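Local coordinates for ornithine cyclodeaminase (Methanocaldococcus jannaschii, PDB 3MGJ), which probably converts L-ornithine to L-proline with release of ammonia, and is represented here by the N-terminal domain of the longer enzyme, at residues 56-59 with 60-64. Sequence-based numbering, arbitrary orientation.
Sequences RDER and HVDEI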
ATOM      1  N   ARG A  56     -13.641  -8.374  19.051  1.00 47.17           N
ATOM      2  CA  ARG A  56     -14.670  -9.223  19.623  1.00 42.97           C
ATOM      3  C   ARG A  56     -15.951  -8.455  19.929  1.00 48.39           C
ATOM      4  O   ARG A  56     -17.035  -9.042  19.979  1.00 50.85           O
ATOM      5  CB  ARG A  56     -14.136  -9.834  20.902  1.00 44.22           C
ATOM      6  CG  ARG A  56     -13.620  -8.807  21.868  1.00 42.55           C
ATOM      7  CD  ARG A  56     -13.313  -9.476  23.157  1.00 42.26           C
ATOM      8  NE  ARG A  56     -12.768  -8.546  24.125  1.00 44.25           N
ATOM      9  CZ  ARG A  56     -11.470  -8.369  24.317  1.00 44.43           C
ATOM     10  NH1 ARG A  56     -10.599  -9.063  23.598  1.00 42.15           N
ATOM     11  NH2 ARG A  56     -11.051  -7.493  25.220  1.00 48.34           N
ATOM     12  N   ASP A  57     -15.824  -7.148  20.146  1.00 42.09           N
ATOM     13  CA  ASP A  57     -16.981  -6.321  20.426  1.00 40.46           C
ATOM     14  C   ASP A  57     -16.640  -4.838  20.314  1.00 42.29           C
ATOM     15  O   ASP A  57     -15.480  -4.465  20.215  1.00 43.23           O
ATOM     16  CB  ASP A  57     -17.595  -6.677  21.789  1.00 47.16           C
ATOM     17  CG  ASP A  57     -16.579  -6.661  22.932  1.00 53.32           C
ATOM     18  OD1 ASP A  57     -15.625  -5.849  22.894  1.00 53.55           O
ATOM     19  OD2 ASP A  57     -16.752  -7.456  23.887  1.00 54.39           O
ATOM     20  N   GLU A  58     -17.652  -3.984  20.304  1.00 43.56           N
ATOM     21  CA  GLU A  58     -17.391  -2.576  20.064  1.00 43.70           C
ATOM     22  C   GLU A  58     -16.504  -1.937  21.124  1.00 43.88           C
ATOM     23  O   GLU A  58     -15.587  -1.206  20.811  1.00 46.59           O
ATOM     24  CB  GLU A  58     -18.692  -1.812  19.937  1.00 44.45           C
ATOM     25  CG  GLU A  58     -18.508  -0.381  19.507  1.00 48.51           C
ATOM     26  CD  GLU A  58     -19.819   0.351  19.520  1.00 53.74           C
ATOM     27  OE1 GLU A  58     -20.843  -0.365  19.651  1.00 50.77           O
ATOM     28  OE2 GLU A  58     -19.826   1.608  19.417  1.00 52.93           O
ATOM     29  N   ARG A  59     -16.778  -2.211  22.385  1.00 48.92           N
ATOM     30  CA  ARG A  59     -15.938  -1.699  23.452  1.00 49.93           C
ATOM     31  C   ARG A  59     -14.470  -1.882  23.083  1.00 46.78           C
ATOM     32  O   ARG A  59     -13.699  -0.928  23.007  1.00 43.98           O
ATOM     33  CB  ARG A  59     -16.244  -2.455  24.742  1.00 53.85           C
ATOM     34  CG  ARG A  59     -15.594  -1.858  25.972  1.00 65.51           C
ATOM     35  CD  ARG A  59     -16.246  -2.396  27.241  1.00 76.04           C
ATOM     36  NE  ARG A  59     -17.706  -2.299  27.184  1.00 83.19           N
ATOM     37  CZ  ARG A  59     -18.444  -1.525  27.977  1.00 84.88           C
ATOM     38  NH1 ARG A  59     -17.869  -0.777  28.912  1.00 88.59           N
ATOM     39  NH2 ARG A  59     -19.764  -1.508  27.837  1.00 78.15           N
ATOM     40  N   HIS A  60     -14.107  -3.130  22.834  1.00 42.96           N
ATOM     41  CA  HIS A  60     -12.733  -3.504  22.597  1.00 41.16           C
ATOM     42  C   HIS A  60     -12.150  -2.925  21.301  1.00 43.36           C
ATOM     43  O   HIS A  60     -11.023  -2.423  21.282  1.00 42.65           O
ATOM     44  CB  HIS A  60     -12.632  -5.020  22.598  1.00 41.29           C
ATOM     45  CG  HIS A  60     -11.234  -5.522  22.462  1.00 41.81           C
ATOM     46  ND1 HIS A  60     -10.285  -5.350  23.444  1.00 42.42           N
ATOM     47  CD2 HIS A  60     -10.619  -6.186  21.458  1.00 38.92           C
ATOM     48  CE1 HIS A  60      -9.148  -5.883  23.048  1.00 40.45           C
ATOM     49  NE2 HIS A  60      -9.326  -6.400  21.847  1.00 36.38           N
ATOM     50  N   VAL A  61     -12.910  -3.000  20.214  1.00 41.43           N
ATOM     51  CA  VAL A  61     -12.484  -2.386  18.969  1.00 37.94           C
ATOM     52  C   VAL A  61     -12.226  -0.890  19.156  1.00 39.49           C
ATOM     53  O   VAL A  61     -11.314  -0.323  18.556  1.00 39.03           O
ATOM     54  CB  VAL A  61     -13.524  -2.593  17.865  1.00 38.84           C
ATOM     55  CG1 VAL A  61     -13.208  -1.716  16.656  1.00 33.56           C
ATOM     56  CG2 VAL A  61     -13.592  -4.055  17.482  1.00 35.58           C
ATOM     57  N   ASP A  62     -13.031  -0.254  19.998  1.00 42.38           N
ATOM     58  CA  ASP A  62     -12.861   1.163  20.291  1.00 42.28           C
ATOM     59  C   ASP A  62     -11.532   1.412  20.983  1.00 43.26           C
ATOM     60  O   ASP A  62     -10.887   2.439  20.781  1.00 43.05           O
ATOM     61  CB  ASP A  62     -14.003   1.665  21.160  1.00 47.15           C
ATOM     62  CG  ASP A  62     -15.334   1.654  20.436  1.00 52.59           C
ATOM     63  OD1 ASP A  62     -15.404   2.142  19.288  1.00 53.90           O
ATOM     64  OD2 ASP A  62     -16.317   1.162  21.025  1.00 55.73           O
ATOM     65  N   GLU A  63     -11.130   0.461  21.808  1.00 41.98           N
ATOM     66  CA  GLU A  63      -9.842   0.510  22.449  1.00 38.88           C
ATOM     67  C   GLU A  63      -8.750   0.506  21.415  1.00 38.85           C
ATOM     68  O   GLU A  63      -7.784   1.249  21.519  1.00 41.58           O
ATOM     69  CB  GLU A  63      -9.674  -0.725  23.306  1.00 44.27           C
ATOM     70  CG  GLU A  63      -9.959  -0.519  24.750  1.00 46.99           C
ATOM     71  CD  GLU A  63      -9.513  -1.702  25.543  1.00 56.92           C
ATOM     72  OE1 GLU A  63      -9.637  -2.830  25.016  1.00 53.11           O
ATOM     73  OE2 GLU A  63      -9.022  -1.504  26.677  1.00 67.61           O
ATOM     74  N   ILE A  64      -8.900  -0.364  20.422  1.00 38.79           N
ATOM     75  CA  ILE A  64      -7.907  -0.522  19.377  1.00 36.92           C
ATOM     76  C   ILE A  64      -7.852   0.733  18.558  1.00 34.90           C
ATOM     77  O   ILE A  64      -6.812   1.335  18.393  1.00 37.72           O
ATOM     78  CB  ILE A  64      -8.239  -1.710  18.463  1.00 36.11           C
ATOM     79  CG1 ILE A  64      -8.254  -3.009  19.275  1.00 35.96           C
ATOM     80  CG2 ILE A  64      -7.232  -1.804  17.344  1.00 35.50           C
ATOM     81  CD1 ILE A  64      -8.628  -4.237  18.496  1.00 34.27           C
TER
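Asp-57 and His-60 meet at the start of helix 58-74, a compact worked example of how a helix N-terminus is closed. Asp-57, at the N-cap, accepts from His-60 N through OD1 at 3.1 Å; its CG sits between the backbone N and the carbonyl carbon (chi1 53°), which swings the carboxylate back over the first turn. The same residue opens the backbone ladder, Val-61 N donating to Asp-57 O at 3.0 Å.

The imidazole of His-60 can be followed outward. CB lies beside Asp-57 OD1. His-60 CG, anti to the backbone N (chi1 -176°), is 3.4 Å from Arg-56 CZ, and from here on the ring is roofed by the Arg-56 guanidinium, lying flat on one face with the planes 24° apart. Arg-56 NH1 lies 3.4 Å from His-60 NE2, and Arg-56 NH2 lies over ND1 and CE1; these are stacking contacts, not hydrogen bonds. His-60 ND1 makes a weak hydrogen bond to Glu-63 OE1 (3.0 Å), three residues further along the helix, and NE2 at the tip is hydrogen-bonded to the carbonyl of Met-28, just past helix 17-27. The bond to Met-28, aided by the weak one to Glu-63 and by the stack, limits how the ring can turn.

On another side of the turn, Glu-58 OE2 and Asp-62 OD2 stand 3.9 Å apart, a pairing of like charges probably eased by Arg-4, which forms a salt bridge with Asp-62. The Asp-57 bond is an Asp N-cap, and the Arg-56 stack on His-60 lies beside it, at the start of the second helix of a ferredoxin-like β-α-β-β-α-β fold, with sheet order 2-3-1-4.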